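Local coordinates for group 3 allergen SMIPP-S YvT004A06 (Sarcoptes scabiei type hominis, PDB 3H7T), which belongs to the trypsin-like serine proteases but is a scabies mite inactivated protease paralogue, so the family's endopeptidase activity is probably lost, at residues Lys103-Glu115 and Asp188-Ala200. Numbering follows the deposited sequence.
Sequences KKIELPSLLYDPE and DPAVQNGTLVGVA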
loop_
_atom_site.group_PDB
_atom_site.type_symbol
_atom_site.label_atom_id
_atom_site.label_comp_id
_atom_site.label_asym_id
_atom_site.label_seq_id
_atom_site.Cartn_x
_atom_site.Cartn_y
_atom_site.Cartn_z
ATOM N N LYS A 103 -5.729 -10.135 -10.704
ATOM C CA LYS A 103 -4.444 -10.775 -11.029
ATOM C C LYS A 103 -3.445 -10.592 -9.898
ATOM O O LYS A 103 -3.487 -9.593 -9.183
ATOM C CB LYS A 103 -3.831 -10.181 -12.309
ATOM C CG LYS A 103 -4.700 -10.278 -13.561
ATOM C CD LYS A 103 -4.083 -9.556 -14.758
ATOM C CE LYS A 103 -2.968 -10.356 -15.414
ATOM N NZ LYS A 103 -2.371 -9.604 -16.553
ATOM N N LYS A 104 -2.517 -11.539 -9.756
ATOM C CA LYS A 104 -1.435 -11.364 -8.793
ATOM C C LYS A 104 -0.339 -10.455 -9.347
ATOM O O LYS A 104 -0.106 -10.408 -10.558
ATOM C CB LYS A 104 -0.869 -12.710 -8.301
ATOM C CG LYS A 104 -0.344 -13.649 -9.370
ATOM C CD LYS A 104 0.231 -14.917 -8.734
ATOM C CE LYS A 104 0.491 -16.002 -9.758
ATOM N NZ LYS A 104 -0.753 -16.759 -10.084
ATOM N N ILE A 105 0.307 -9.715 -8.450
ATOM C CA ILE A 105 1.470 -8.900 -8.788
ATOM C C ILE A 105 2.719 -9.591 -8.247
ATOM O O ILE A 105 2.729 -10.039 -7.103
ATOM C CB ILE A 105 1.360 -7.446 -8.204
ATOM C CG1 ILE A 105 2.503 -6.551 -8.702
ATOM C CG2 ILE A 105 1.336 -7.454 -6.674
ATOM C CD1 ILE A 105 2.243 -5.879 -10.038
ATOM N N GLU A 106 3.764 -9.667 -9.068
ATOM C CA GLU A 106 5.014 -10.333 -8.677
ATOM C C GLU A 106 5.824 -9.507 -7.680
ATOM O O GLU A 106 5.788 -8.278 -7.699
ATOM C CB GLU A 106 5.874 -10.663 -9.907
ATOM C CG GLU A 106 5.262 -11.686 -10.869
ATOM C CD GLU A 106 4.928 -13.016 -10.206
ATOM O OE1 GLU A 106 5.813 -13.596 -9.541
ATOM O OE2 GLU A 106 3.776 -13.483 -10.360
ATOM N N LEU A 107 6.554 -10.190 -6.806
ATOM C CA LEU A 107 7.467 -9.515 -5.885
ATOM C C LEU A 107 8.746 -9.078 -6.607
ATOM O O LEU A 107 9.121 -9.682 -7.607
ATOM C CB LEU A 107 7.777 -10.413 -4.681
ATOM C CG LEU A 107 6.605 -10.682 -3.726
ATOM C CD1 LEU A 107 6.943 -11.775 -2.698
ATOM C CD2 LEU A 107 6.201 -9.389 -3.016
ATOM N N PRO A 108 9.411 -8.011 -6.114
ATOM C CA PRO A 108 10.653 -7.544 -6.713
ATOM C C PRO A 108 11.828 -8.408 -6.245
ATOM O O PRO A 108 11.667 -9.197 -5.317
ATOM C CB PRO A 108 10.799 -6.148 -6.114
ATOM C CG PRO A 108 10.252 -6.301 -4.746
ATOM C CD PRO A 108 9.056 -7.212 -4.924
ATOM N N SER A 109 12.994 -8.218 -6.857
ATOM C CA SER A 109 14.233 -8.872 -6.427
ATOM C C SER A 109 14.676 -8.343 -5.060
ATOM O O SER A 109 14.260 -7.248 -4.632
ATOM C CB SER A 109 15.335 -8.648 -7.462
ATOM O OG SER A 109 15.569 -7.261 -7.647
ATOM N N LEU A 110 15.511 -9.122 -4.377
ATOM C CA LEU A 110 15.939 -8.789 -3.026
ATOM C C LEU A 110 16.572 -7.409 -2.956
ATOM O O LEU A 110 17.424 -7.065 -3.777
ATOM C CB LEU A 110 16.910 -9.841 -2.479
ATOM C CG LEU A 110 17.509 -9.563 -1.093
ATOM C CD1 LEU A 110 16.466 -9.692 0.020
ATOM C CD2 LEU A 110 18.686 -10.491 -0.837
ATOM N N LEU A 111 16.134 -6.635 -1.966
ATOM C CA LEU A 111 16.638 -5.289 -1.708
ATOM C C LEU A 111 16.470 -4.297 -2.868
ATOM O O LEU A 111 17.167 -3.282 -2.925
ATOM C CB LEU A 111 18.084 -5.335 -1.189
ATOM C CG LEU A 111 18.289 -5.905 0.223
ATOM C CD1 LEU A 111 19.772 -6.137 0.483
ATOM C CD2 LEU A 111 17.702 -4.991 1.294
ATOM N N TYR A 112 15.525 -4.570 -3.766
ATOM C CA TYR A 112 15.197 -3.619 -4.829
ATOM C C TYR A 112 14.949 -2.224 -4.244
ATOM O O TYR A 112 14.275 -2.081 -3.215
ATOM C CB TYR A 112 13.979 -4.076 -5.636
ATOM C CG TYR A 112 13.736 -3.209 -6.853
ATOM C CD1 TYR A 112 14.381 -3.475 -8.061
ATOM C CD2 TYR A 112 12.894 -2.096 -6.787
ATOM C CE1 TYR A 112 14.180 -2.669 -9.175
ATOM C CE2 TYR A 112 12.692 -1.281 -7.888
ATOM C CZ TYR A 112 13.327 -1.575 -9.079
ATOM O OH TYR A 112 13.122 -0.773 -10.174
ATOM N N ASP A 113 15.519 -1.207 -4.884
ATOM C CA ASP A 113 15.393 0.166 -4.401
ATOM C C ASP A 113 15.180 1.096 -5.591
ATOM O O ASP A 113 16.113 1.321 -6.366
ATOM C CB ASP A 113 16.644 0.570 -3.598
ATOM C CG ASP A 113 16.420 1.815 -2.716
ATOM O OD1 ASP A 113 15.274 2.312 -2.607
ATOM O OD2 ASP A 113 17.409 2.298 -2.120
ATOM N N PRO A 114 13.946 1.629 -5.748
ATOM C CA PRO A 114 13.636 2.441 -6.929
ATOM C C PRO A 114 14.565 3.647 -7.037
ATOM O O PRO A 114 14.799 4.343 -6.043
ATOM C CB PRO A 114 12.191 2.916 -6.682
ATOM C CG PRO A 114 11.668 2.084 -5.567
ATOM C CD PRO A 114 12.845 1.634 -4.765
ATOM N N GLU A 115 15.083 3.886 -8.239
ATOM C CA GLU A 115 16.047 4.960 -8.467
ATOM C C GLU A 115 15.342 6.310 -8.466
ATOM O O GLU A 115 14.245 6.422 -9.011
ATOM C CB GLU A 115 16.779 4.764 -9.801
ATOM C CG GLU A 115 17.587 3.477 -9.894
ATOM C CD GLU A 115 18.679 3.556 -10.936
ATOM N N ASP A 188 -1.739 1.047 -0.542
ATOM C CA ASP A 188 -1.814 1.104 -2.007
ATOM C C ASP A 188 -0.557 0.494 -2.628
ATOM O O ASP A 188 0.547 0.719 -2.129
ATOM C CB ASP A 188 -1.930 2.544 -2.494
ATOM C CG ASP A 188 -3.341 3.108 -2.392
ATOM O OD1 ASP A 188 -4.241 2.463 -1.807
ATOM O OD2 ASP A 188 -3.535 4.226 -2.913
ATOM N N PRO A 189 -0.726 -0.292 -3.709
ATOM C CA PRO A 189 0.434 -0.843 -4.399
ATOM C C PRO A 189 1.208 0.231 -5.159
ATOM O O PRO A 189 0.618 1.182 -5.691
ATOM C CB PRO A 189 -0.179 -1.849 -5.379
ATOM C CG PRO A 189 -1.621 -1.368 -5.575
ATOM C CD PRO A 189 -2.006 -0.792 -4.253
ATOM N N ALA A 190 2.529 0.088 -5.186
ATOM C CA ALA A 190 3.364 0.947 -6.015
ATOM C C ALA A 190 4.131 0.013 -6.927
ATOM O O ALA A 190 4.850 -0.860 -6.448
ATOM C CB ALA A 190 4.311 1.782 -5.166
ATOM N N VAL A 191 3.953 0.190 -8.233
ATOM C CA VAL A 191 4.415 -0.783 -9.225
ATOM C C VAL A 191 5.497 -0.228 -10.143
ATOM O O VAL A 191 5.400 0.893 -10.638
ATOM C CB VAL A 191 3.219 -1.345 -10.079
ATOM C CG1 VAL A 191 3.705 -2.336 -11.135
ATOM C CG2 VAL A 191 2.201 -2.018 -9.190
ATOM N N GLN A 192 6.532 -1.033 -10.379
ATOM C CA GLN A 192 7.576 -0.667 -11.314
ATOM C C GLN A 192 8.040 -1.939 -12.024
ATOM O O GLN A 192 8.364 -2.944 -11.375
ATOM C CB GLN A 192 8.725 0.017 -10.575
ATOM C CG GLN A 192 9.440 1.075 -11.378
ATOM C CD GLN A 192 10.556 1.732 -10.594
ATOM O OE1 GLN A 192 11.389 1.055 -9.985
ATOM N NE2 GLN A 192 10.580 3.062 -10.601
ATOM N N ASN A 193 8.029 -1.893 -13.356
ATOM C CA ASN A 193 8.388 -3.035 -14.205
ATOM C C ASN A 193 7.644 -4.315 -13.824
ATOM O O ASN A 193 8.259 -5.354 -13.570
ATOM C CB ASN A 193 9.903 -3.265 -14.212
ATOM N N GLY A 194 6.319 -4.211 -13.770
ATOM C CA GLY A 194 5.443 -5.344 -13.480
ATOM C C GLY A 194 5.682 -6.068 -12.166
ATOM O O GLY A 194 5.326 -7.243 -12.034
ATOM N N THR A 195 6.287 -5.383 -11.195
ATOM C CA THR A 195 6.469 -5.956 -9.860
ATOM C C THR A 195 6.062 -4.950 -8.784
ATOM O O THR A 195 6.059 -3.756 -9.030
ATOM C CB THR A 195 7.924 -6.449 -9.604
ATOM O OG1 THR A 195 8.768 -5.345 -9.292
ATOM C CG2 THR A 195 8.488 -7.224 -10.808
ATOM N N LEU A 196 5.722 -5.451 -7.601
ATOM C CA LEU A 196 5.319 -4.613 -6.474
ATOM C C LEU A 196 6.530 -4.059 -5.706
ATOM O O LEU A 196 7.089 -4.740 -4.844
ATOM C CB LEU A 196 4.416 -5.409 -5.531
ATOM C CG LEU A 196 3.783 -4.610 -4.388
ATOM C CD1 LEU A 196 2.661 -3.726 -4.938
ATOM C CD2 LEU A 196 3.253 -5.555 -3.337
ATOM N N VAL A 197 6.929 -2.826 -6.001
ATOM C CA VAL A 197 8.145 -2.271 -5.369
ATOM C C VAL A 197 7.876 -1.512 -4.071
ATOM O O VAL A 197 8.790 -1.308 -3.260
ATOM C CB VAL A 197 8.983 -1.403 -6.345
ATOM C CG1 VAL A 197 9.359 -2.208 -7.585
ATOM C CG2 VAL A 197 8.246 -0.134 -6.747
ATOM N N GLY A 198 6.627 -1.087 -3.887
ATOM C CA GLY A 198 6.247 -0.345 -2.709
ATOM C C GLY A 198 4.842 -0.620 -2.214
ATOM O O GLY A 198 3.976 -1.104 -2.957
ATOM N N VAL A 199 4.636 -0.336 -0.937
ATOM C CA VAL A 199 3.308 -0.363 -0.330
ATOM C C VAL A 199 3.116 0.951 0.407
ATOM O O VAL A 199 3.861 1.251 1.345
ATOM C CB VAL A 199 3.130 -1.562 0.649
ATOM C CG1 VAL A 199 1.758 -1.505 1.326
ATOM C CG2 VAL A 199 3.304 -2.908 -0.084
ATOM N N ALA A 200 2.103 1.726 0.007
ATOM C CA ALA A 200 1.917 3.068 0.565
ATOM C C ALA A 200 1.740 3.102 2.079
ATOM O O ALA A 200 1.047 2.265 2.664
ATOM C CB ALA A 200 0.746 3.794 -0.124
HETATM O O HOH W 1 3.407 -9.057 -11.729
HETATM O O HOH W 2 11.250 -2.542 -3.431
HETATM O O HOH W 3 14.230 2.188 -10.633
#
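Tyr112 and Ile105 grip the beta hairpin of strands 189-192 and 195-200 from two sides, where the connection between the two barrels of this trypsin fold, residues 103-115, passes across the hairpin close to its turn. At one end the Tyr112 hydroxyl donates to the amide oxygen of Gln192, with OH and OE1 only 2.5 Å apart. The ring and amide planes stand 78° from each other, and OE1 sits at the ring edge, the hydroxyl lying 28° off the carbonyl plane. With CG anti to the backbone N (chi1 -172°), the Tyr112 side chain also crosses Val197 obliquely, CG1 of the valine lying 3.5 Å from CE2 of the ring. Pro114 adds its ring to the second methyl, CG2, of the same valine. The Gln192 amide is held through its nitrogen as well, NE2 donating to Thr118 OG1 and Ser119 O. At the other end Ile105 meets Val191 tip to tip, CD1 4.0 Å from CG2, while the Ile105 and Leu196 side chains cross at about a right angle, CG1 and CG2 of Ile105 both resting on Leu196 CB; Trp14 packs on both Ile105 and Val191. Between these ends the backbones join where Leu196 N donates to Glu106 O, 2.8 Å away. Water 1 bridges Glu106 N to Gly194 O beside this bond, and water 2 links Tyr112 O to Val197 O. The type I' turn from Gln192 to Thr195 is tied by Thr195 OG1, which joins Thr195 N in donating to Gln192 O. Pro108 lies over the strand, CD 3.2 Å from Leu196 O, a buried carbonyl oxygen that has no hydrogen-bond partner.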